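Long-range contacts in acetone carboxylase alpha subunit (Xanthobacter autotrophicus Py2, PDB 5M45), which is a manganese-binding subunit of the hydantoinase B/oxoprolinase family that assembles with other protein chains into a six-chain complex: residues A[38-43]-A[267-272]; A[138-143]-A[152-157]; A[337-342]-A[718-723]; A[543-548]-A[624-629]. All coordinates share one frame; numbering follows the deposited sequence.

Interaction 1: A[38-43]-A[267-272]; sequences TGRYAG and AVEHGR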
# COMPACT_ATOMS: atom_id res chain seq x y z
N THR A 38 13.81 -39.30 12.93
CA THR A 38 14.71 -40.18 12.19
C THR A 38 15.95 -39.51 11.60
O THR A 38 16.87 -40.20 11.21
CB THR A 38 13.97 -40.87 11.01
OG1 THR A 38 13.69 -39.90 9.98
CG2 THR A 38 12.66 -41.57 11.47
N GLY A 39 15.96 -38.19 11.46
CA GLY A 39 17.02 -37.54 10.70
C GLY A 39 16.93 -37.67 9.19
O GLY A 39 17.81 -37.18 8.50
N ARG A 40 15.88 -38.30 8.65
CA ARG A 40 15.68 -38.39 7.20
C ARG A 40 14.40 -37.67 6.81
O ARG A 40 13.44 -37.73 7.56
CB ARG A 40 15.58 -39.85 6.80
CG ARG A 40 16.92 -40.55 6.97
CD ARG A 40 16.73 -41.92 7.46
NE ARG A 40 17.99 -42.59 7.79
CZ ARG A 40 18.84 -43.13 6.92
NH1 ARG A 40 19.92 -43.73 7.41
NH2 ARG A 40 18.66 -43.10 5.58
N TYR A 41 14.37 -37.01 5.65
CA TYR A 41 13.14 -36.31 5.25
C TYR A 41 11.93 -37.28 5.21
O TYR A 41 12.00 -38.36 4.61
CB TYR A 41 13.28 -35.60 3.89
CG TYR A 41 11.99 -34.94 3.43
CD1 TYR A 41 11.58 -33.71 3.98
CD2 TYR A 41 11.14 -35.54 2.51
CE1 TYR A 41 10.39 -33.11 3.59
CE2 TYR A 41 9.96 -34.93 2.10
CZ TYR A 41 9.59 -33.72 2.63
OH TYR A 41 8.44 -33.11 2.22
N ALA A 42 10.86 -36.87 5.89
CA ALA A 42 9.61 -37.63 5.94
C ALA A 42 9.73 -39.04 6.57
O ALA A 42 8.85 -39.89 6.37
CB ALA A 42 9.01 -37.74 4.54
N GLY A 43 10.82 -39.32 7.30
CA GLY A 43 11.08 -40.67 7.82
C GLY A 43 11.45 -41.74 6.81
O GLY A 43 11.44 -42.93 7.14
N ALA A 267 12.20 -37.64 -3.82
CA ALA A 267 13.11 -36.69 -4.49
C ALA A 267 13.76 -35.70 -3.48
O ALA A 267 14.92 -35.33 -3.64
CB ALA A 267 12.41 -35.94 -5.63
N VAL A 268 13.03 -35.35 -2.42
CA VAL A 268 13.53 -34.45 -1.40
C VAL A 268 14.61 -35.16 -0.55
O VAL A 268 15.73 -34.62 -0.34
CB VAL A 268 12.37 -33.92 -0.50
CG1 VAL A 268 12.90 -32.90 0.51
CG2 VAL A 268 11.24 -33.30 -1.31
N GLU A 269 14.30 -36.36 -0.07
CA GLU A 269 15.30 -37.12 0.72
C GLU A 269 16.56 -37.44 -0.12
O GLU A 269 17.68 -37.40 0.39
CB GLU A 269 14.69 -38.40 1.32
CG GLU A 269 15.66 -39.40 1.96
CD GLU A 269 16.48 -38.86 3.13
OE1 GLU A 269 16.22 -37.73 3.63
OE2 GLU A 269 17.41 -39.61 3.57
N HIS A 270 16.36 -37.73 -1.40
CA HIS A 270 17.50 -37.93 -2.34
C HIS A 270 18.41 -36.68 -2.37
O HIS A 270 19.65 -36.78 -2.34
CB HIS A 270 16.92 -38.26 -3.72
CG HIS A 270 17.93 -38.62 -4.77
ND1 HIS A 270 17.55 -38.88 -6.07
CD2 HIS A 270 19.27 -38.76 -4.73
CE1 HIS A 270 18.62 -39.18 -6.78
NE2 HIS A 270 19.67 -39.12 -6.00
N GLY A 271 17.80 -35.50 -2.44
CA GLY A 271 18.52 -34.21 -2.27
C GLY A 271 19.34 -34.07 -1.01
O GLY A 271 20.49 -33.62 -1.07
N ARG A 272 18.76 -34.42 0.14
CA ARG A 272 19.49 -34.39 1.43
C ARG A 272 20.69 -35.34 1.40
O ARG A 272 21.80 -34.94 1.78
CB ARG A 272 18.59 -34.73 2.62
CG ARG A 272 19.22 -34.48 4.00
CD ARG A 272 18.46 -35.11 5.14
NE ARG A 272 18.51 -36.56 5.01
CZ ARG A 272 19.54 -37.34 5.35
NH1 ARG A 272 20.64 -36.82 5.92
NH2 ARG A 272 19.48 -38.65 5.15
O HOH W 1 17.24 -42.22 3.41
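Tyr41 and Glu269 meet through a bond from main chain to side chain: Tyr41 N donates to Glu269 OE1 at 2.8 Å, approaching 50° out of the carboxylate plane. From the other face of that plane comes Arg272 NE, 2.9 Å from the same Glu269 OE1, while Arg272 NH2 holds Glu269 OE2 at 2.8 Å. This side-on, two-nitrogen salt bridge within the helix fixes the rotation of the carboxylate and presents it to the loop. Arg272 also spreads its guanidinium under Gly39 O, which lies 3.5 Å from the plane, over its centre. A water bridges Arg40 NH2 to the acid, accepting from the arginine and donating to Glu269 OE2. Beside this polar cluster the phenol ring of Tyr41, with CG opposite the backbone N (chi1 177°), lies over Val268; Val268 CG1 sits 3.6 Å from the ring centroid, close to the normal, as a CH-pi contact. At the far end of the ring, Asp100 and Asn96 bond to Tyr41 OH, and Tyr376, part of the 3,6,9,12,15-pentaoxaheptadecan-1-ol pocket, meets the ring. The loop leaves helix 24-38 through an ST turn, Arg40 N to Thr38 OG1, and lies against helix 257-282 before helix 48-52 begins.

Interaction 2: A[138-143]-A[152-157]; sequences IFCNND and CDIHTI. With MN (manganese (II) ion), chain M.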
# COMPACT_ATOMS: atom_id res chain seq x y z
N ILE A 138 -6.27 -19.23 -8.01
CA ILE A 138 -4.98 -18.53 -8.21
C ILE A 138 -4.66 -17.67 -6.98
O ILE A 138 -5.47 -16.81 -6.59
CB ILE A 138 -5.04 -17.61 -9.46
CG1 ILE A 138 -5.39 -18.42 -10.70
CG2 ILE A 138 -3.68 -16.94 -9.69
CD1 ILE A 138 -5.67 -17.53 -11.96
N PHE A 139 -3.48 -17.90 -6.38
CA PHE A 139 -2.97 -17.11 -5.26
C PHE A 139 -1.83 -16.19 -5.72
O PHE A 139 -1.06 -16.55 -6.61
CB PHE A 139 -2.54 -18.02 -4.07
CG PHE A 139 -3.68 -18.78 -3.43
CD1 PHE A 139 -4.42 -18.22 -2.39
CD2 PHE A 139 -4.02 -20.06 -3.86
CE1 PHE A 139 -5.48 -18.91 -1.80
CE2 PHE A 139 -5.08 -20.76 -3.29
CZ PHE A 139 -5.82 -20.19 -2.26
N CYS A 140 -1.74 -15.00 -5.14
CA CYS A 140 -0.62 -14.11 -5.36
C CYS A 140 -0.03 -13.70 -4.02
O CYS A 140 -0.75 -13.52 -3.05
CB CYS A 140 -1.07 -12.90 -6.20
SG CYS A 140 0.25 -11.73 -6.65
N ASN A 141 1.29 -13.54 -3.97
CA ASN A 141 1.99 -13.20 -2.72
C ASN A 141 3.32 -12.52 -2.96
O ASN A 141 4.02 -12.84 -3.94
CB ASN A 141 2.23 -14.51 -1.93
CG ASN A 141 3.03 -14.30 -0.67
OD1 ASN A 141 2.51 -13.79 0.33
ND2 ASN A 141 4.30 -14.65 -0.71
N ASN A 142 3.67 -11.56 -2.10
CA ASN A 142 5.03 -11.01 -2.05
C ASN A 142 5.51 -10.58 -0.66
O ASN A 142 6.52 -9.86 -0.55
CB ASN A 142 5.19 -9.85 -3.05
CG ASN A 142 4.48 -8.58 -2.58
OD1 ASN A 142 3.73 -8.63 -1.61
ND2 ASN A 142 4.74 -7.44 -3.25
N ASP A 143 4.83 -11.01 0.40
CA ASP A 143 5.00 -10.43 1.74
C ASP A 143 6.33 -10.86 2.39
O ASP A 143 6.52 -12.04 2.71
CB ASP A 143 3.79 -10.89 2.60
CG ASP A 143 3.74 -10.26 3.98
OD1 ASP A 143 4.62 -9.40 4.33
OD2 ASP A 143 2.79 -10.63 4.70
N CYS A 152 9.22 -6.35 -4.86
CA CYS A 152 9.31 -6.51 -6.30
C CYS A 152 9.39 -7.95 -6.86
O CYS A 152 9.25 -8.15 -8.09
CB CYS A 152 10.43 -5.65 -6.88
SG CYS A 152 9.95 -3.90 -6.99
N ASP A 153 9.63 -8.96 -6.00
CA ASP A 153 9.55 -10.33 -6.44
C ASP A 153 8.13 -10.88 -6.17
O ASP A 153 7.80 -11.24 -5.03
CB ASP A 153 10.62 -11.18 -5.79
CG ASP A 153 12.01 -10.83 -6.27
OD1 ASP A 153 12.14 -10.23 -7.37
OD2 ASP A 153 13.01 -11.12 -5.55
N ILE A 154 7.32 -10.91 -7.21
CA ILE A 154 5.93 -11.31 -7.08
C ILE A 154 5.75 -12.81 -7.37
O ILE A 154 6.22 -13.30 -8.43
CB ILE A 154 5.01 -10.52 -8.05
CG1 ILE A 154 5.25 -8.99 -7.95
CG2 ILE A 154 3.56 -10.89 -7.82
CD1 ILE A 154 4.88 -8.38 -6.61
N HIS A 155 5.08 -13.51 -6.46
CA HIS A 155 4.74 -14.93 -6.61
C HIS A 155 3.28 -15.14 -7.08
O HIS A 155 2.37 -14.48 -6.56
CB HIS A 155 4.87 -15.73 -5.30
CG HIS A 155 6.09 -15.43 -4.49
ND1 HIS A 155 6.12 -15.61 -3.12
CD2 HIS A 155 7.32 -15.01 -4.84
CE1 HIS A 155 7.32 -15.30 -2.66
NE2 HIS A 155 8.07 -14.92 -3.69
N THR A 156 3.09 -16.08 -8.02
CA THR A 156 1.78 -16.66 -8.36
C THR A 156 1.88 -18.15 -7.99
O THR A 156 2.82 -18.83 -8.39
CB THR A 156 1.43 -16.49 -9.85
OG1 THR A 156 1.32 -15.10 -10.19
CG2 THR A 156 0.09 -17.20 -10.19
N ILE A 157 0.94 -18.61 -7.16
CA ILE A 157 0.92 -19.99 -6.62
C ILE A 157 -0.45 -20.67 -6.94
O ILE A 157 -1.52 -20.11 -6.66
CB ILE A 157 1.19 -19.96 -5.09
CG1 ILE A 157 2.60 -19.42 -4.77
CG2 ILE A 157 1.05 -21.36 -4.50
CD1 ILE A 157 2.72 -18.93 -3.32
MN MN M . 13.86 -9.14 -7.14
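Asn141 carries CG anti to its own N (chi1 176°) and His155 carries CG anti to its carbonyl carbon (chi1 -43°), and from one face of a beta hairpin the carboxamide and imidazole run side by side in the same direction. Their flat groups are turned 41° against each other, and Asn141 ND2 comes to 3.2 Å from His155 ND1. The hairpin pairs strand 138-141 with the start of strand 153-162 in antiparallel fashion. Its two hydrogen-bonded pairs are Phe139 with Ile157 and Asn141 with His155; each is closed by two backbone bonds, the shortest being His155 N to Asn141 O at 2.8 Å. Between them, Cys140 and Thr156 form a non-hydrogen-bonded pair, where Cys140 CA lies 3.2 Å from His155 O in a CA-H...O contact. Helix 111-124 packs against the face carrying Phe139, Asn141 and His155, and Asn141 OD1 accepts from Cys203 N. On the opposite face Cys140 SG rests 3.6 Å from Ile154 CG2, and Thr156 OG1 is bonded by Arg237. Within the large antiparallel sheet the hairpin lies between strands 204-208 and 165-175. Towards the turn, Asn142 lies alongside Ile154, its ND2 3.5 Å from Ile154 CD1, and bonds with its amide to Ile201, Tyr199 and Pro151. Where strand 153-162 begins, the hairpin supplies a ligand to the metal: Asp153 OD1 binds manganese at 2.0 Å, together with His150 and His175.

Interaction 3: A[337-342]-A[718-723]; sequences SSRWGW and FAASFK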
# COMPACT_ATOMS: atom_id res chain seq x y z
N SER A 337 25.70 -10.85 15.19
CA SER A 337 25.25 -9.98 14.10
C SER A 337 24.54 -8.73 14.63
O SER A 337 24.01 -8.72 15.76
CB SER A 337 24.31 -10.74 13.13
OG SER A 337 24.96 -11.84 12.50
N SER A 338 24.54 -7.68 13.81
CA SER A 338 23.91 -6.39 14.16
C SER A 338 22.37 -6.42 14.04
O SER A 338 21.80 -7.40 13.58
CB SER A 338 24.55 -5.24 13.33
OG SER A 338 24.43 -5.45 11.93
N ARG A 339 21.72 -5.35 14.47
CA ARG A 339 20.26 -5.22 14.55
C ARG A 339 19.66 -4.75 13.23
O ARG A 339 20.34 -4.11 12.42
CB ARG A 339 19.89 -4.21 15.66
CG ARG A 339 18.42 -4.14 16.05
CD ARG A 339 18.10 -3.26 17.24
NE ARG A 339 18.34 -1.84 17.03
CZ ARG A 339 19.35 -1.12 17.58
NH1 ARG A 339 20.23 -1.68 18.44
NH2 ARG A 339 19.44 0.19 17.32
N TRP A 340 18.38 -5.08 13.01
CA TRP A 340 17.59 -4.40 11.96
C TRP A 340 17.69 -2.87 12.11
O TRP A 340 18.07 -2.36 13.17
CB TRP A 340 16.12 -4.87 11.98
CG TRP A 340 15.38 -4.56 13.26
CD1 TRP A 340 15.27 -5.38 14.34
CD2 TRP A 340 14.64 -3.39 13.57
NE1 TRP A 340 14.52 -4.78 15.32
CE2 TRP A 340 14.12 -3.55 14.87
CE3 TRP A 340 14.37 -2.21 12.88
CZ2 TRP A 340 13.31 -2.59 15.50
CZ3 TRP A 340 13.57 -1.24 13.52
CH2 TRP A 340 13.04 -1.45 14.80
N GLY A 341 17.38 -2.14 11.05
CA GLY A 341 17.43 -0.67 11.12
C GLY A 341 16.37 0.08 10.28
O GLY A 341 15.54 -0.56 9.58
N TRP A 342 16.47 1.42 10.32
CA TRP A 342 15.52 2.30 9.65
C TRP A 342 16.06 2.65 8.25
O TRP A 342 16.67 3.68 8.01
CB TRP A 342 15.23 3.55 10.48
CG TRP A 342 14.74 3.28 11.88
CD1 TRP A 342 15.46 3.48 13.04
CD2 TRP A 342 13.48 2.74 12.29
NE1 TRP A 342 14.71 3.11 14.13
CE2 TRP A 342 13.49 2.64 13.70
CE3 TRP A 342 12.35 2.31 11.60
CZ2 TRP A 342 12.40 2.17 14.43
CZ3 TRP A 342 11.26 1.85 12.32
CH2 TRP A 342 11.30 1.77 13.74
N PHE A 718 29.22 -2.24 17.19
CA PHE A 718 29.59 -3.06 18.36
C PHE A 718 28.53 -3.03 19.46
O PHE A 718 28.13 -4.09 19.95
CB PHE A 718 30.98 -2.68 18.92
CG PHE A 718 32.13 -3.12 18.03
CD1 PHE A 718 32.42 -4.48 17.86
CD2 PHE A 718 32.91 -2.20 17.34
CE1 PHE A 718 33.48 -4.88 17.06
CE2 PHE A 718 33.95 -2.60 16.51
CZ PHE A 718 34.24 -3.95 16.40
N ALA A 719 27.98 -1.85 19.80
CA ALA A 719 27.00 -1.81 20.89
C ALA A 719 25.76 -2.64 20.60
O ALA A 719 25.28 -3.36 21.49
CB ALA A 719 26.62 -0.39 21.24
N ALA A 720 25.24 -2.54 19.38
CA ALA A 720 24.03 -3.29 19.00
C ALA A 720 24.32 -4.82 18.93
O ALA A 720 23.50 -5.63 19.39
CB ALA A 720 23.49 -2.78 17.67
N SER A 721 25.47 -5.18 18.37
CA SER A 721 25.93 -6.57 18.27
C SER A 721 26.10 -7.23 19.68
O SER A 721 25.68 -8.36 19.91
CB SER A 721 27.23 -6.64 17.45
OG SER A 721 27.04 -6.24 16.06
N PHE A 722 26.68 -6.48 20.62
CA PHE A 722 26.87 -6.98 21.98
C PHE A 722 25.54 -7.33 22.63
O PHE A 722 25.41 -8.40 23.22
CB PHE A 722 27.57 -5.96 22.90
CG PHE A 722 29.02 -5.66 22.58
CD1 PHE A 722 29.82 -6.49 21.77
CD2 PHE A 722 29.60 -4.54 23.13
CE1 PHE A 722 31.13 -6.17 21.51
CE2 PHE A 722 30.92 -4.21 22.87
CZ PHE A 722 31.69 -5.02 22.06
N LYS A 723 24.54 -6.44 22.52
CA LYS A 723 23.23 -6.68 23.16
C LYS A 723 22.51 -7.91 22.60
O LYS A 723 21.93 -8.63 23.34
CB LYS A 723 22.30 -5.48 23.03
CG LYS A 723 22.63 -4.43 24.05
CD LYS A 723 21.70 -3.21 23.90
CE LYS A 723 21.88 -2.49 22.52
NZ LYS A 723 21.40 -1.11 22.45
O HOH W 2 24.49 -9.97 18.05
O HOH W 3 20.88 -4.35 19.63
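Arg339 NH1 is gripped from two sources as it meets the helix around Ala720: Glu746 forms a salt bridge with it, and a water 3.0 Å from Arg339 NH1 accepts a hydrogen bond from it. That water lies in the guanidinium plane and donates in turn to Ala720 O, 2.9 Å from the water oxygen, so the arginine reaches the helix backbone by one intermediate. The aliphatic chain runs extended and then bends at chi3 (66°), which brings Arg339 NH1 to 3.5 Å from the methyl carbon Ala720 CB. Lys723 NZ stands 4.2 Å from Arg339 NH1; both form salt bridges with Glu746 OE1, whose carboxylate probably offsets the like charges. A second water joins the main chains more tightly, donating one hydrogen to Ser337 O and the other to Ser721 O, its oxygen 2.7 Å from Ser337 O. Direct contact is sparse: Ser721 OG approaches Ser338 N only to 3.7 Å, and Ser338 CB to much the same distance. The hydroxyl of Ser721 is instead held by Met717 O and His317 ND1, whereas Ser338 OG bonds to His317 N, so strand 313-324 positions both serines. Ser721 also packs on Phe728 of helix 726-735. Overall this is a water-mediated helix-on-loop contact, in which helix 712-724, near the C-terminal end of the chain, is set against the irregular segment between strand 330-333 and helix 349-361.

Interaction 4: A[543-548]-A[624-629]; sequences SSDWGL and GGPGFG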
# COMPACT_ATOMS: atom_id res chain seq x y z
N SER A 543 34.10 -2.32 1.04
CA SER A 543 34.02 -3.46 0.15
C SER A 543 33.54 -4.67 0.96
O SER A 543 34.19 -5.03 1.94
CB SER A 543 35.40 -3.78 -0.45
OG SER A 543 35.81 -2.79 -1.35
N SER A 544 32.44 -5.30 0.56
CA SER A 544 31.87 -6.42 1.35
C SER A 544 32.68 -7.74 1.21
O SER A 544 32.89 -8.46 2.21
CB SER A 544 30.39 -6.65 0.99
OG SER A 544 30.16 -6.69 -0.42
N ASP A 545 33.13 -8.04 -0.01
CA ASP A 545 33.98 -9.21 -0.27
C ASP A 545 35.41 -9.00 0.27
O ASP A 545 35.85 -7.87 0.41
CB ASP A 545 34.05 -9.47 -1.77
CG ASP A 545 34.55 -8.25 -2.55
OD1 ASP A 545 33.79 -7.23 -2.60
OD2 ASP A 545 35.69 -8.31 -3.07
N TRP A 546 36.08 -10.08 0.65
CA TRP A 546 37.50 -10.07 1.01
C TRP A 546 38.22 -11.04 0.05
O TRP A 546 37.64 -12.07 -0.38
CB TRP A 546 37.75 -10.57 2.47
CG TRP A 546 37.20 -9.79 3.64
CD1 TRP A 546 36.26 -8.79 3.62
CD2 TRP A 546 37.55 -9.97 5.02
NE1 TRP A 546 35.99 -8.35 4.90
CE2 TRP A 546 36.77 -9.05 5.78
CE3 TRP A 546 38.43 -10.83 5.70
CZ2 TRP A 546 36.90 -8.94 7.18
CZ3 TRP A 546 38.56 -10.73 7.07
CH2 TRP A 546 37.78 -9.80 7.81
N GLY A 547 39.48 -10.76 -0.25
CA GLY A 547 40.35 -11.71 -0.90
C GLY A 547 40.73 -12.88 0.01
O GLY A 547 40.54 -12.83 1.24
N LEU A 548 41.27 -13.94 -0.58
CA LEU A 548 41.55 -15.19 0.12
C LEU A 548 43.05 -15.52 0.06
O LEU A 548 43.67 -15.41 -1.01
CB LEU A 548 40.72 -16.31 -0.53
CG LEU A 548 40.78 -17.75 0.02
CD1 LEU A 548 40.37 -17.79 1.48
CD2 LEU A 548 39.89 -18.71 -0.75
N GLY A 624 33.57 -5.31 -9.10
CA GLY A 624 34.41 -6.48 -9.29
C GLY A 624 34.31 -7.47 -8.14
O GLY A 624 33.61 -7.25 -7.14
N GLY A 625 35.00 -8.60 -8.33
CA GLY A 625 35.11 -9.67 -7.34
C GLY A 625 36.51 -9.75 -6.69
O GLY A 625 37.45 -9.17 -7.21
N PRO A 626 36.62 -10.48 -5.56
CA PRO A 626 37.86 -10.59 -4.78
C PRO A 626 38.98 -11.46 -5.37
O PRO A 626 38.74 -12.39 -6.15
CB PRO A 626 37.37 -11.18 -3.45
CG PRO A 626 36.18 -12.04 -3.84
CD PRO A 626 35.51 -11.23 -4.94
N GLY A 627 40.22 -11.15 -4.97
CA GLY A 627 41.41 -11.85 -5.47
C GLY A 627 41.83 -13.07 -4.61
O GLY A 627 41.27 -13.29 -3.51
N PHE A 628 42.80 -13.84 -5.14
CA PHE A 628 43.39 -15.01 -4.51
C PHE A 628 44.92 -14.99 -4.52
O PHE A 628 45.55 -14.82 -5.57
CB PHE A 628 42.95 -16.31 -5.23
CG PHE A 628 43.50 -17.56 -4.58
CD1 PHE A 628 44.76 -18.04 -4.90
CD2 PHE A 628 42.78 -18.21 -3.61
CE1 PHE A 628 45.30 -19.15 -4.24
CE2 PHE A 628 43.31 -19.35 -2.96
CZ PHE A 628 44.55 -19.80 -3.28
N GLY A 629 45.52 -15.26 -3.35
CA GLY A 629 46.98 -15.38 -3.22
C GLY A 629 47.77 -14.08 -3.19
O GLY A 629 47.25 -13.02 -3.53
O HOH W 4 32.49 -6.29 -4.80
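Leu548 and Phe628 pair their backbones in a single parallel beta bridge between two loops, the second of them rich in glycine. Two main-chain hydrogen bonds build it: Leu548 N donates to Gly627 O at 3.0 Å, and Gly629 N donates to Leu548 O at the same 3.0 Å, the latter almost straight (172°). The two paths run 19° apart, in the same sense. One CA-H...O contact accompanies them, Phe628 CA lying 3.5 Å from Leu548 O. At Gly547 the lack of a side chain lets Gly627 O come within 3.2 Å of Gly547 CA.

Apolar packing is modest across the bridge: Leu548 CD2 meets the rim atom Phe628 CD2 at 4.1 Å. Leu548 continues onto Ser416 of helix 401-422, and Phe628 onto Ala465, Ala467 and an apolar side chain of another protein's chain. The ring of Pro626 fills the angle between Asp545 and the peptide of Trp546; its CB lies 3.2 Å from Trp546 O and 3.3 Å from Asp545 OD2.

The polar grip is that of Asp545. Its CG sits between the backbone N and the carbonyl carbon (chi1 57°), turning the carboxylate toward the glycine loop. Asp545 OD2 accepts from Ala554 N, while a water bridges the other oxygen to the loop, donating to Asp545 OD1 at 2.7 Å and to Gly624 O.

Overall arrangement
From the N terminus, the loop after helix 24-38 opens interaction 1, which closes on helix 257-282 some 224 residues later. Nested in that loop, interaction 2 closes a short hairpin in the large antiparallel sheet; the two share no atoms in contact, their centres about 28 Å apart. Once interaction 1 is closed, 337-342 opens interaction 3, whose partner 718-723 lies on a helix near the C terminus. Interaction 4 is nested inside this second loop, joining segments that follow strands 532-535 and 617-621, about 25 Å centre to centre from interaction 3. No two loops cross. Interactions 2 and 4 stand on opposite sides of the chain's centre, about 35 Å apart between centres.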